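Local coordinates for protein activating signal cointegrator 1 complex subunit 2 (Homo sapiens, PDB 6YXQ) that recruits its partners ASCC3 and ALKBH3 to DNA damage by binding polyubiquitinated proteins, and takes part in the rescue of stalled ribosomes, at residues S97-V102 against V170-G175; R104-G109 against Y252-C257; G175-L180 against L264-L269. All blocks are in the same frame, centred on the assembly; numbering follows the deposited sequence.

From the N terminus onward, the first of the contacting segments lies on helix 89-101 and meets the end of helix 162-172 in interaction 1, closing a mostly helical loop of 67 residues. Just after helix 89-101, the loop at 104-109 opens interaction 2, which closes only on the long helix 243-266; its span therefore crosses that of interaction 1. Interaction 3 starts where interaction 1 ends, at the shared Gly175, and joins the start of helix 177-190 to the end of helix 243-266, crossing interaction 2 in turn. Interactions 1 and 2 touch through Arg104 and Phe106, and interactions 1 and 3 through Gly173, so the short helices are bound together and to the long one.

Interaction 1: S97-V102 against V170-G175; sequences SYLRYV and VLFGKG
Leu99 and Leu171 mark the closest approach of the two backbones, their CA atoms 8.2 Å apart, a spacing that two layers of branched aliphatic side chains can fill. Segment 97-102 is the last turn of helix 89-101 with Val102, which leaves helical geometry, while 170-175 runs from the last part of helix 162-172 into residues that keep helical backbone angles without its regular bonds. Leu171, with CG beside its backbone N and anti to the carbonyl carbon (chi1 -74°), reaches both partners through CD1, which lies 3.6 Å from Leu99 CD2 and 3.5 Å from Val102 CG1. Leu99 slants across Leu171, whereas Val102 meets it tip to tip. The same Leu99 CD2 also approaches the rim of the Phe172 ring, near its plane, 4.4 Å from CE2. Val102 also places its CB over the centre of the Tyr98 ring. This is apolar packing between two helix ends: leucines span the gap, and a valine is small enough to lie over the tyrosine. Leu171 also packs on Met177 of the ASCC3 chain, while Leu99 extends the apolar cluster to Phe131 of helix 114-135, the same helix whose His124 and Phe128 rings meet Phe172.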
ATOM      1  N   SER B  97       7.004  -5.223   2.760  1.00 82.15           N
ATOM      2  CA  SER B  97       6.508  -6.376   2.015  1.00 76.63           C
ATOM      3  C   SER B  97       5.152  -6.081   1.401  1.00 69.11           C
ATOM      4  O   SER B  97       4.921  -6.334   0.208  1.00 82.49           O
ATOM      5  CB  SER B  97       6.399  -7.590   2.935  1.00 79.25           C
ATOM      6  OG  SER B  97       7.442  -7.601   3.886  1.00100.56           O
ATOM      7  N   TYR B  98       4.229  -5.565   2.216  1.00 58.11           N
ATOM      8  CA  TYR B  98       2.898  -5.258   1.703  1.00 57.21           C
ATOM      9  C   TYR B  98       2.978  -4.240   0.574  1.00 71.76           C
ATOM     10  O   TYR B  98       2.438  -4.463  -0.513  1.00 69.10           O
ATOM     11  CB  TYR B  98       1.977  -4.760   2.820  1.00 55.46           C
ATOM     12  CG  TYR B  98       0.596  -4.369   2.326  1.00 70.59           C
ATOM     13  CD1 TYR B  98      -0.407  -5.323   2.173  1.00 86.28           C
ATOM     14  CD2 TYR B  98       0.300  -3.051   1.999  1.00 73.79           C
ATOM     15  CE1 TYR B  98      -1.674  -4.969   1.710  1.00 89.35           C
ATOM     16  CE2 TYR B  98      -0.962  -2.692   1.537  1.00 78.61           C
ATOM     17  CZ  TYR B  98      -1.943  -3.651   1.395  1.00 75.73           C
ATOM     18  OH  TYR B  98      -3.192  -3.291   0.937  1.00 69.99           O
ATOM     19  N   LEU B  99       3.668  -3.120   0.801  1.00 73.96           N
ATOM     20  CA  LEU B  99       3.742  -2.087  -0.231  1.00 67.25           C
ATOM     21  C   LEU B  99       4.354  -2.629  -1.520  1.00 72.36           C
ATOM     22  O   LEU B  99       3.877  -2.327  -2.622  1.00 66.48           O
ATOM     23  CB  LEU B  99       4.548  -0.894   0.280  1.00 70.56           C
ATOM     24  CG  LEU B  99       3.879  -0.001   1.325  1.00 68.20           C
ATOM     25  CD1 LEU B  99       4.812   1.133   1.722  1.00 69.10           C
ATOM     26  CD2 LEU B  99       2.553   0.538   0.816  1.00 59.38           C
ATOM     27  N   ARG B 100       5.401  -3.448  -1.404  1.00 71.29           N
ATOM     28  CA  ARG B 100       6.086  -3.949  -2.588  1.00 63.84           C
ATOM     29  C   ARG B 100       5.217  -4.922  -3.371  1.00 81.68           C
ATOM     30  O   ARG B 100       5.231  -4.905  -4.607  1.00 87.17           O
ATOM     31  CB  ARG B 100       7.401  -4.616  -2.185  1.00 54.03           C
ATOM     32  CG  ARG B 100       8.107  -5.343  -3.325  1.00 66.24           C
ATOM     33  CD  ARG B 100       9.493  -5.830  -2.899  1.00 88.99           C
ATOM     34  NE  ARG B 100      10.299  -6.266  -4.039  1.00109.73           N
ATOM     35  CZ  ARG B 100      11.573  -6.636  -3.958  1.00129.34           C
ATOM     36  NH1 ARG B 100      12.194  -6.625  -2.787  1.00149.48           N
ATOM     37  NH2 ARG B 100      12.226  -7.016  -5.049  1.00128.29           N
ATOM     38  N   TYR B 101       4.451  -5.778  -2.681  1.00 84.05           N
ATOM     39  CA  TYR B 101       3.830  -6.911  -3.356  1.00 71.79           C
ATOM     40  C   TYR B 101       2.315  -6.837  -3.497  1.00 68.84           C
ATOM     41  O   TYR B 101       1.756  -7.628  -4.265  1.00 72.50           O
ATOM     42  CB  TYR B 101       4.209  -8.217  -2.646  1.00 65.73           C
ATOM     43  CG  TYR B 101       5.674  -8.571  -2.801  1.00 76.23           C
ATOM     44  CD1 TYR B 101       6.214  -8.854  -4.052  1.00 77.52           C
ATOM     45  CD2 TYR B 101       6.516  -8.619  -1.702  1.00 86.67           C
ATOM     46  CE1 TYR B 101       7.557  -9.175  -4.201  1.00 81.89           C
ATOM     47  CE2 TYR B 101       7.859  -8.940  -1.840  1.00 99.82           C
ATOM     48  CZ  TYR B 101       8.374  -9.216  -3.089  1.00 91.69           C
ATOM     49  OH  TYR B 101       9.707  -9.536  -3.212  1.00 94.26           O
ATOM     50  N   VAL B 102       1.637  -5.913  -2.820  1.00 70.12           N
ATOM     51  CA  VAL B 102       0.171  -5.898  -2.872  1.00 64.15           C
ATOM     52  C   VAL B 102      -0.279  -5.625  -4.301  1.00 72.28           C
ATOM     53  O   VAL B 102       0.293  -4.748  -4.976  1.00 82.86           O
ATOM     54  CB  VAL B 102      -0.399  -4.850  -1.895  1.00 71.71           C
ATOM     55  CG1 VAL B 102       0.126  -3.461  -2.203  1.00 65.94           C
ATOM     56  CG2 VAL B 102      -1.918  -4.859  -1.930  1.00 82.58           C
ATOM     57  N   VAL B 170       0.705   5.483  -5.498  1.00 66.20           N
ATOM     58  CA  VAL B 170      -0.057   4.739  -6.496  1.00 63.15           C
ATOM     59  C   VAL B 170      -1.126   3.887  -5.825  1.00 66.75           C
ATOM     60  O   VAL B 170      -2.166   3.590  -6.430  1.00 76.51           O
ATOM     61  CB  VAL B 170       0.861   3.884  -7.379  1.00 61.52           C
ATOM     62  CG1 VAL B 170       1.539   2.800  -6.577  1.00 64.78           C
ATOM     63  CG2 VAL B 170       0.083   3.268  -8.529  1.00 62.06           C
ATOM     64  N   LEU B 171      -0.919   3.512  -4.559  1.00 69.60           N
ATOM     65  CA  LEU B 171      -1.877   2.644  -3.887  1.00 49.43           C
ATOM     66  C   LEU B 171      -3.049   3.419  -3.290  1.00 62.16           C
ATOM     67  O   LEU B 171      -4.194   2.961  -3.376  1.00 72.14           O
ATOM     68  CB  LEU B 171      -1.175   1.831  -2.798  1.00 49.12           C
ATOM     69  CG  LEU B 171      -0.286   0.674  -3.275  1.00 66.37           C
ATOM     70  CD1 LEU B 171       0.457   0.064  -2.093  1.00 80.81           C
ATOM     71  CD2 LEU B 171      -1.051  -0.399  -4.041  1.00 49.74           C
ATOM     72  N   PHE B 172      -2.806   4.590  -2.691  1.00 56.99           N
ATOM     73  CA  PHE B 172      -3.854   5.290  -1.950  1.00 65.11           C
ATOM     74  C   PHE B 172      -4.173   6.671  -2.513  1.00 74.88           C
ATOM     75  O   PHE B 172      -4.836   7.463  -1.836  1.00 97.41           O
ATOM     76  CB  PHE B 172      -3.483   5.431  -0.467  1.00 59.93           C
ATOM     77  CG  PHE B 172      -3.029   4.154   0.188  1.00 65.73           C
ATOM     78  CD1 PHE B 172      -3.948   3.273   0.734  1.00 72.15           C
ATOM     79  CD2 PHE B 172      -1.682   3.849   0.286  1.00 80.28           C
ATOM     80  CE1 PHE B 172      -3.532   2.101   1.343  1.00 79.76           C
ATOM     81  CE2 PHE B 172      -1.260   2.680   0.895  1.00 79.19           C
ATOM     82  CZ  PHE B 172      -2.185   1.807   1.425  1.00 82.19           C
ATOM     83  N   GLY B 173      -3.738   6.989  -3.729  1.00 69.28           N
ATOM     84  CA  GLY B 173      -3.836   8.366  -4.159  1.00 64.21           C
ATOM     85  C   GLY B 173      -5.122   8.732  -4.860  1.00 75.89           C
ATOM     86  O   GLY B 173      -5.512   9.904  -4.859  1.00 99.27           O
ATOM     87  N   LYS B 174      -5.787   7.753  -5.476  1.00 65.93           N
ATOM     88  CA  LYS B 174      -7.030   8.055  -6.175  1.00 61.53           C
ATOM     89  C   LYS B 174      -8.108   8.508  -5.200  1.00 72.57           C
ATOM     90  O   LYS B 174      -8.743   9.551  -5.399  1.00 80.31           O
ATOM     91  CB  LYS B 174      -7.502   6.843  -6.975  1.00 57.35           C
ATOM     92  CG  LYS B 174      -8.389   7.224  -8.153  1.00 75.35           C
ATOM     93  CD  LYS B 174      -9.404   6.143  -8.482  1.00 80.87           C
ATOM     94  CE  LYS B 174     -10.116   6.441  -9.795  1.00 88.34           C
ATOM     95  NZ  LYS B 174      -9.188   6.343 -10.962  1.00 96.26           N
ATOM     96  N   GLY B 175      -8.312   7.752  -4.129  1.00 68.40           N
ATOM     97  CA  GLY B 175      -9.357   8.079  -3.187  1.00 84.63           C
ATOM     98  C   GLY B 175      -8.949   9.072  -2.118  1.00 88.66           C
ATOM     99  O   GLY B 175      -9.603  10.106  -1.942  1.00 93.92           O
TER

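Interaction 2: R104-G109 against Y252-C257; sequences RKFDEG and YLCDTC
Phe106 and Asp255 are brought together by two different first torsions: CG of Phe106 sits between its backbone N and carbonyl carbon (chi1 60°), turning the ring toward the helix, whereas CG of Asp255 is anti to its backbone N (chi1 176°), bringing the carboxylate to the ring. Asp255 OD1 lies in the ring plane, 3.6 Å from Phe106 CZ, where the slightly positive hydrogens of an aromatic edge suit an acidic oxygen. Nearer CD1, Cys254 SG approaches the ring obliquely, 5.0 Å from the Phe106 centroid, a sulfur-aromatic contact. Arg104 CB lies 3.6 Å above the Phe106 ring, offset toward the rim, on the opposite side of its plane from Cys254 SG. The loop is a type I beta turn from Arg104 to Asp107, closed by the bond from Asp107 N to Arg104 O and braced by one from Arg104 N to Asp107 OD2 (3.2 Å); it docks on the middle of helix 243-266, within the largely helical, ASCC3-binding N-terminal part of the protein. Arg104 NE and Asp255 OD1 are 4.0 Å apart, beyond a salt bridge, though their opposite charges probably favour the approach. Water 1 joins them, accepting from Arg104 NE at 2.7 Å, at the guanidinium edge, and donating to Asp255 OD1 at 3.0 Å. The rest of the guanidinium is held by Val102 O, Leu99 O and a salt bridge to Asp167. The ASCC3 chain packs against the same groups: its Leu10 N donates to Asp255 OD2, and its Arg9 forms a salt bridge with Asp107.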
ATOM      1  N   ARG B 104      -1.876  -4.055  -7.433  1.00 75.80           N
ATOM      2  CA  ARG B 104      -2.484  -2.799  -7.834  1.00 67.93           C
ATOM      3  C   ARG B 104      -3.745  -3.077  -8.642  1.00 68.95           C
ATOM      4  O   ARG B 104      -3.886  -4.125  -9.282  1.00 70.23           O
ATOM      5  CB  ARG B 104      -1.506  -1.951  -8.656  1.00 60.03           C
ATOM      6  CG  ARG B 104      -0.369  -1.326  -7.852  1.00 55.77           C
ATOM      7  CD  ARG B 104       0.783  -2.300  -7.670  1.00 60.45           C
ATOM      8  NE  ARG B 104       1.983  -1.663  -7.140  1.00 73.30           N
ATOM      9  CZ  ARG B 104       2.502  -1.915  -5.942  1.00 81.37           C
ATOM     10  NH1 ARG B 104       1.929  -2.797  -5.137  1.00 86.24           N
ATOM     11  NH2 ARG B 104       3.598  -1.287  -5.548  1.00 91.36           N
ATOM     12  N   LYS B 105      -4.675  -2.121  -8.605  1.00 65.48           N
ATOM     13  CA  LYS B 105      -5.937  -2.322  -9.308  1.00 75.53           C
ATOM     14  C   LYS B 105      -5.710  -2.493 -10.803  1.00 77.44           C
ATOM     15  O   LYS B 105      -6.282  -3.397 -11.425  1.00 98.19           O
ATOM     16  CB  LYS B 105      -6.901  -1.165  -9.039  1.00 67.18           C
ATOM     17  CG  LYS B 105      -8.294  -1.396  -9.645  1.00 76.02           C
ATOM     18  CD  LYS B 105      -9.393  -0.675  -8.877  1.00 87.64           C
ATOM     19  CE  LYS B 105      -9.687  -1.347  -7.539  1.00101.58           C
ATOM     20  NZ  LYS B 105     -10.798  -0.685  -6.788  1.00 99.70           N
ATOM     21  N   PHE B 106      -4.861  -1.653 -11.396  1.00 74.88           N
ATOM     22  CA  PHE B 106      -4.664  -1.725 -12.837  1.00 79.14           C
ATOM     23  C   PHE B 106      -4.016  -3.029 -13.276  1.00 74.22           C
ATOM     24  O   PHE B 106      -3.965  -3.294 -14.480  1.00 76.73           O
ATOM     25  CB  PHE B 106      -3.841  -0.526 -13.328  1.00 78.13           C
ATOM     26  CG  PHE B 106      -2.473  -0.419 -12.709  1.00 79.03           C
ATOM     27  CD1 PHE B 106      -1.436  -1.242 -13.126  1.00 73.33           C
ATOM     28  CD2 PHE B 106      -2.218   0.520 -11.722  1.00 70.10           C
ATOM     29  CE1 PHE B 106      -0.181  -1.141 -12.563  1.00 73.15           C
ATOM     30  CE2 PHE B 106      -0.968   0.629 -11.161  1.00 63.00           C
ATOM     31  CZ  PHE B 106       0.054  -0.205 -11.580  1.00 70.93           C
ATOM     32  N   ASP B 107      -3.531  -3.842 -12.342  1.00 76.04           N
ATOM     33  CA  ASP B 107      -2.974  -5.135 -12.703  1.00 84.50           C
ATOM     34  C   ASP B 107      -4.068  -6.066 -13.221  1.00 78.94           C
ATOM     35  O   ASP B 107      -5.266  -5.857 -12.996  1.00 68.11           O
ATOM     36  CB  ASP B 107      -2.270  -5.777 -11.507  1.00 88.76           C
ATOM     37  CG  ASP B 107      -0.882  -5.222 -11.284  1.00 98.67           C
ATOM     38  OD1 ASP B 107      -0.203  -4.894 -12.281  1.00108.23           O
ATOM     39  OD2 ASP B 107      -0.475  -5.114 -10.108  1.00 90.16           O
ATOM     40  N   GLU B 108      -3.633  -7.105 -13.938  1.00 85.06           N
ATOM     41  CA  GLU B 108      -4.529  -8.150 -14.416  1.00 80.63           C
ATOM     42  C   GLU B 108      -5.148  -8.865 -13.227  1.00 96.96           C
ATOM     43  O   GLU B 108      -4.454  -9.573 -12.489  1.00 99.50           O
ATOM     44  CB  GLU B 108      -3.782  -9.134 -15.311  1.00 76.86           C
ATOM     45  CG  GLU B 108      -4.085  -8.983 -16.789  1.00 94.62           C
ATOM     46  CD  GLU B 108      -3.762 -10.238 -17.574  1.00105.42           C
ATOM     47  OE1 GLU B 108      -2.755 -10.899 -17.244  1.00103.19           O
ATOM     48  OE2 GLU B 108      -4.514 -10.562 -18.518  1.00106.92           O
ATOM     49  N   GLY B 109      -6.444  -8.686 -13.030  1.00108.86           N
ATOM     50  CA  GLY B 109      -7.100  -9.088 -11.799  1.00121.71           C
ATOM     51  C   GLY B 109      -8.215 -10.084 -12.045  1.00140.10           C
ATOM     52  O   GLY B 109      -9.078  -9.866 -12.898  1.00141.14           O
ATOM     53  N   TYR B 252       5.485  -3.760 -17.288  1.00 66.76           N
ATOM     54  CA  TYR B 252       6.495  -2.976 -16.588  1.00 71.71           C
ATOM     55  C   TYR B 252       6.365  -1.495 -16.916  1.00 70.89           C
ATOM     56  O   TYR B 252       6.403  -0.641 -16.023  1.00 73.34           O
ATOM     57  CB  TYR B 252       7.876  -3.505 -16.973  1.00 80.89           C
ATOM     58  CG  TYR B 252       9.036  -3.000 -16.148  1.00 67.29           C
ATOM     59  CD1 TYR B 252       8.904  -2.744 -14.789  1.00 71.86           C
ATOM     60  CD2 TYR B 252      10.272  -2.801 -16.732  1.00 64.12           C
ATOM     61  CE1 TYR B 252       9.977  -2.289 -14.041  1.00 65.53           C
ATOM     62  CE2 TYR B 252      11.344  -2.352 -15.995  1.00 77.91           C
ATOM     63  CZ  TYR B 252      11.193  -2.097 -14.654  1.00 73.44           C
ATOM     64  OH  TYR B 252      12.274  -1.649 -13.940  1.00 82.16           O
ATOM     65  N   LEU B 253       6.203  -1.172 -18.202  1.00 74.36           N
ATOM     66  CA  LEU B 253       6.081   0.223 -18.606  1.00 64.89           C
ATOM     67  C   LEU B 253       4.838   0.865 -18.002  1.00 69.67           C
ATOM     68  O   LEU B 253       4.896   1.996 -17.504  1.00 82.11           O
ATOM     69  CB  LEU B 253       6.053   0.322 -20.130  1.00 58.49           C
ATOM     70  CG  LEU B 253       5.769   1.709 -20.711  1.00 61.03           C
ATOM     71  CD1 LEU B 253       6.905   2.690 -20.429  1.00 52.76           C
ATOM     72  CD2 LEU B 253       5.511   1.595 -22.200  1.00 54.27           C
ATOM     73  N   CYS B 254       3.704   0.156 -18.041  1.00 65.19           N
ATOM     74  CA  CYS B 254       2.455   0.665 -17.478  1.00 71.88           C
ATOM     75  C   CYS B 254       2.579   0.902 -15.977  1.00 68.51           C
ATOM     76  O   CYS B 254       2.161   1.952 -15.468  1.00 61.36           O
ATOM     77  CB  CYS B 254       1.317  -0.314 -17.771  1.00 70.24           C
ATOM     78  SG  CYS B 254      -0.271   0.184 -17.074  1.00 80.36           S
ATOM     79  N   ASP B 255       3.134  -0.076 -15.249  1.00 58.42           N
ATOM     80  CA  ASP B 255       3.338   0.110 -13.816  1.00 74.27           C
ATOM     81  C   ASP B 255       4.227   1.312 -13.551  1.00 72.02           C
ATOM     82  O   ASP B 255       3.936   2.123 -12.662  1.00 59.40           O
ATOM     83  CB  ASP B 255       3.944  -1.146 -13.187  1.00 82.97           C
ATOM     84  CG  ASP B 255       4.270  -0.966 -11.696  1.00 78.91           C
ATOM     85  OD1 ASP B 255       3.434  -1.357 -10.857  1.00 85.78           O
ATOM     86  OD2 ASP B 255       5.358  -0.466 -11.361  1.00 70.50           O
ATOM     87  N   THR B 256       5.301   1.454 -14.336  1.00 67.79           N
ATOM     88  CA  THR B 256       6.272   2.518 -14.109  1.00 68.31           C
ATOM     89  C   THR B 256       5.652   3.892 -14.335  1.00 67.34           C
ATOM     90  O   THR B 256       5.814   4.806 -13.512  1.00 66.33           O
ATOM     91  CB  THR B 256       7.476   2.312 -15.027  1.00 67.34           C
ATOM     92  OG1 THR B 256       7.990   0.985 -14.856  1.00 79.47           O
ATOM     93  CG2 THR B 256       8.560   3.321 -14.716  1.00 63.97           C
ATOM     94  N   CYS B 257       4.935   4.055 -15.455  1.00 56.40           N
ATOM     95  CA  CYS B 257       4.310   5.341 -15.759  1.00 49.86           C
ATOM     96  C   CYS B 257       3.209   5.677 -14.770  1.00 59.61           C
ATOM     97  O   CYS B 257       3.106   6.827 -14.325  1.00 78.55           O
ATOM     98  CB  CYS B 257       3.747   5.360 -17.179  1.00 54.37           C
ATOM     99  SG  CYS B 257       4.929   5.049 -18.498  1.00 71.28           S
TER
HETATM  100  O   HOH W   1       3.524   0.236  -8.259  1.00 77.52           O

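Interaction 3: G175-L180 against L264-L269; sequences GNSPLL and LDIFPL
Ile266 meets Leu180 and Ser177 where the last turn of helix 243-266 faces the first turn of helix 177-190; the CA atoms of Ser177 and Ile266 are 6.6 Å apart. From its CA, CB of Ile266 points toward the other segment and there splits into two branches. The short one, CG2, lies 3.8 Å from Leu180 CD2, with Leu180 CG close behind. The longer one passes Leu180 CD2 at CG1 (3.6 Å) and, turned at chi2 (-66°), carries CD1 onward between two neighbours: the same Leu180 CD2 and, at 3.9 Å, Ser177 OG. CD1 also rests on Gly173 CA. The two aliphatic side chains cross at about a right angle, and Leu180 CD2 touches CG1, CG2 and CD1 of Ile266. A beta-branched residue is apt here because it fills width as well as depth. With an alanine here, Leu180 CD2 would probably lose its main partner across the contact, and a gap would be likely to open beside Gly173. Ser177, small and near the surface, adds little bulk, and its hydroxyl has a weak hydrogen bond to Gln181. Cys169 of helix 162-172 touches both Leu180 and Ile266, so that three helices share this apolar junction, in which the end of one helix packs on the start of another through crossed aliphatic side chains, within the largely helical ASCC3-binding part of the protein.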
ATOM      1  N   GLY B 175      -8.312   7.752  -4.129  1.00 68.40           N
ATOM      2  CA  GLY B 175      -9.357   8.079  -3.187  1.00 84.63           C
ATOM      3  C   GLY B 175      -8.949   9.072  -2.118  1.00 88.66           C
ATOM      4  O   GLY B 175      -9.603  10.106  -1.942  1.00 93.92           O
ATOM      5  N   ASN B 176      -7.867   8.777  -1.406  1.00 86.42           N
ATOM      6  CA  ASN B 176      -7.444   9.561  -0.245  1.00 90.75           C
ATOM      7  C   ASN B 176      -6.361  10.574  -0.592  1.00 82.13           C
ATOM      8  O   ASN B 176      -5.355  10.672   0.112  1.00 69.02           O
ATOM      9  CB  ASN B 176      -6.959   8.636   0.859  1.00 96.45           C
ATOM     10  CG  ASN B 176      -7.793   7.399   0.987  1.00 97.71           C
ATOM     11  OD1 ASN B 176      -8.794   7.387   1.701  1.00108.82           O
ATOM     12  ND2 ASN B 176      -7.393   6.342   0.292  1.00 92.27           N
ATOM     13  N   SER B 177      -6.548  11.358  -1.663  1.00 79.98           N
ATOM     14  CA  SER B 177      -5.495  12.264  -2.108  1.00 82.20           C
ATOM     15  C   SER B 177      -5.216  13.362  -1.080  1.00 85.98           C
ATOM     16  O   SER B 177      -4.079  13.458  -0.599  1.00 85.07           O
ATOM     17  CB  SER B 177      -5.836  12.857  -3.474  1.00 89.30           C
ATOM     18  OG  SER B 177      -5.053  14.007  -3.740  1.00 95.97           O
ATOM     19  N   PRO B 178      -6.200  14.192  -0.693  1.00 91.78           N
ATOM     20  CA  PRO B 178      -5.889  15.349   0.184  1.00 97.23           C
ATOM     21  C   PRO B 178      -5.168  14.978   1.462  1.00 88.50           C
ATOM     22  O   PRO B 178      -4.358  15.770   1.948  1.00 92.55           O
ATOM     23  CB  PRO B 178      -7.283  15.924   0.467  1.00 99.06           C
ATOM     24  CG  PRO B 178      -8.149  15.394  -0.613  1.00 99.61           C
ATOM     25  CD  PRO B 178      -7.651  14.059  -0.932  1.00 92.00           C
ATOM     26  N   LEU B 179      -5.458  13.804   2.027  1.00 81.72           N
ATOM     27  CA  LEU B 179      -4.758  13.363   3.229  1.00 73.31           C
ATOM     28  C   LEU B 179      -3.329  12.945   2.906  1.00 77.70           C
ATOM     29  O   LEU B 179      -2.383  13.321   3.615  1.00 81.06           O
ATOM     30  CB  LEU B 179      -5.526  12.207   3.866  1.00 79.50           C
ATOM     31  CG  LEU B 179      -5.338  11.870   5.351  1.00 84.63           C
ATOM     32  CD1 LEU B 179      -5.069  13.117   6.182  1.00 90.70           C
ATOM     33  CD2 LEU B 179      -6.568  11.142   5.871  1.00 80.03           C
ATOM     34  N   LEU B 180      -3.151  12.174   1.831  1.00 76.37           N
ATOM     35  CA  LEU B 180      -1.816  11.706   1.487  1.00 66.47           C
ATOM     36  C   LEU B 180      -0.930  12.852   1.025  1.00 68.56           C
ATOM     37  O   LEU B 180       0.283  12.828   1.267  1.00 74.99           O
ATOM     38  CB  LEU B 180      -1.905  10.601   0.436  1.00 50.07           C
ATOM     39  CG  LEU B 180      -0.590  10.007  -0.059  1.00 66.36           C
ATOM     40  CD1 LEU B 180      -0.017   8.965   0.890  1.00 78.37           C
ATOM     41  CD2 LEU B 180      -0.844   9.391  -1.405  1.00 77.94           C
ATOM     42  N   LEU B 264       3.737  12.127  -8.741  1.00 77.53           N
ATOM     43  CA  LEU B 264       3.768  13.558  -9.028  1.00 69.07           C
ATOM     44  C   LEU B 264       2.401  14.204  -8.872  1.00 68.10           C
ATOM     45  O   LEU B 264       2.323  15.422  -8.672  1.00 75.20           O
ATOM     46  CB  LEU B 264       4.315  13.812 -10.432  1.00 58.48           C
ATOM     47  CG  LEU B 264       5.809  13.506 -10.552  1.00 53.22           C
ATOM     48  CD1 LEU B 264       6.285  13.732 -11.972  1.00 53.25           C
ATOM     49  CD2 LEU B 264       6.629  14.333  -9.564  1.00 41.16           C
ATOM     50  N   ASP B 265       1.330  13.415  -8.961  1.00 68.26           N
ATOM     51  CA  ASP B 265      -0.009  13.934  -8.706  1.00 64.54           C
ATOM     52  C   ASP B 265      -0.197  14.223  -7.225  1.00 67.43           C
ATOM     53  O   ASP B 265      -0.835  15.214  -6.854  1.00 84.73           O
ATOM     54  CB  ASP B 265      -1.057  12.936  -9.209  1.00 66.58           C
ATOM     55  CG  ASP B 265      -2.486  13.349  -8.875  1.00 78.01           C
ATOM     56  OD1 ASP B 265      -2.957  14.384  -9.400  1.00 63.76           O
ATOM     57  OD2 ASP B 265      -3.147  12.619  -8.103  1.00 80.79           O
ATOM     58  N   ILE B 266       0.375  13.381  -6.365  1.00 66.43           N
ATOM     59  CA  ILE B 266       0.287  13.638  -4.931  1.00 69.10           C
ATOM     60  C   ILE B 266       1.246  14.745  -4.513  1.00 57.98           C
ATOM     61  O   ILE B 266       0.877  15.632  -3.735  1.00 76.53           O
ATOM     62  CB  ILE B 266       0.539  12.349  -4.130  1.00 70.89           C
ATOM     63  CG1 ILE B 266      -0.562  11.329  -4.423  1.00 69.39           C
ATOM     64  CG2 ILE B 266       0.599  12.662  -2.641  1.00 57.78           C
ATOM     65  CD1 ILE B 266      -1.929  11.759  -3.929  1.00 65.13           C
ATOM     66  N   PHE B 267       2.478  14.726  -5.026  1.00 52.43           N
ATOM     67  CA  PHE B 267       3.563  15.588  -4.547  1.00 58.82           C
ATOM     68  C   PHE B 267       4.263  16.273  -5.714  1.00 66.12           C
ATOM     69  O   PHE B 267       5.400  15.925  -6.059  1.00 74.01           O
ATOM     70  CB  PHE B 267       4.567  14.771  -3.734  1.00 48.87           C
ATOM     71  CG  PHE B 267       5.581  15.598  -3.015  1.00 62.93           C
ATOM     72  CD1 PHE B 267       5.186  16.506  -2.039  1.00 68.89           C
ATOM     73  CD2 PHE B 267       6.930  15.464  -3.299  1.00 63.09           C
ATOM     74  CE1 PHE B 267       6.122  17.274  -1.358  1.00 67.87           C
ATOM     75  CE2 PHE B 267       7.871  16.228  -2.623  1.00 78.85           C
ATOM     76  CZ  PHE B 267       7.466  17.135  -1.652  1.00 76.68           C
ATOM     77  N   PRO B 268       3.629  17.278  -6.327  1.00 67.55           N
ATOM     78  CA  PRO B 268       4.247  17.945  -7.485  1.00 64.31           C
ATOM     79  C   PRO B 268       5.508  18.739  -7.168  1.00 69.43           C
ATOM     80  O   PRO B 268       6.219  19.111  -8.109  1.00 78.72           O
ATOM     81  CB  PRO B 268       3.137  18.874  -7.985  1.00 58.05           C
ATOM     82  CG  PRO B 268       2.283  19.109  -6.790  1.00 61.49           C
ATOM     83  CD  PRO B 268       2.293  17.820  -6.031  1.00 67.69           C
ATOM     84  N   LEU B 269       5.812  19.019  -5.897  1.00 61.86           N
ATOM     85  CA  LEU B 269       7.064  19.698  -5.565  1.00 72.09           C
ATOM     86  C   LEU B 269       8.296  18.907  -5.996  1.00 83.86           C
ATOM     87  O   LEU B 269       9.398  19.469  -6.026  1.00 82.74           O
ATOM     88  CB  LEU B 269       7.148  19.972  -4.060  1.00 60.33           C
ATOM     89  CG  LEU B 269       6.404  21.178  -3.490  1.00 62.28           C
ATOM     90  CD1 LEU B 269       6.463  21.134  -1.983  1.00 84.02           C
ATOM     91  CD2 LEU B 269       6.983  22.485  -3.996  1.00 61.66           C
TER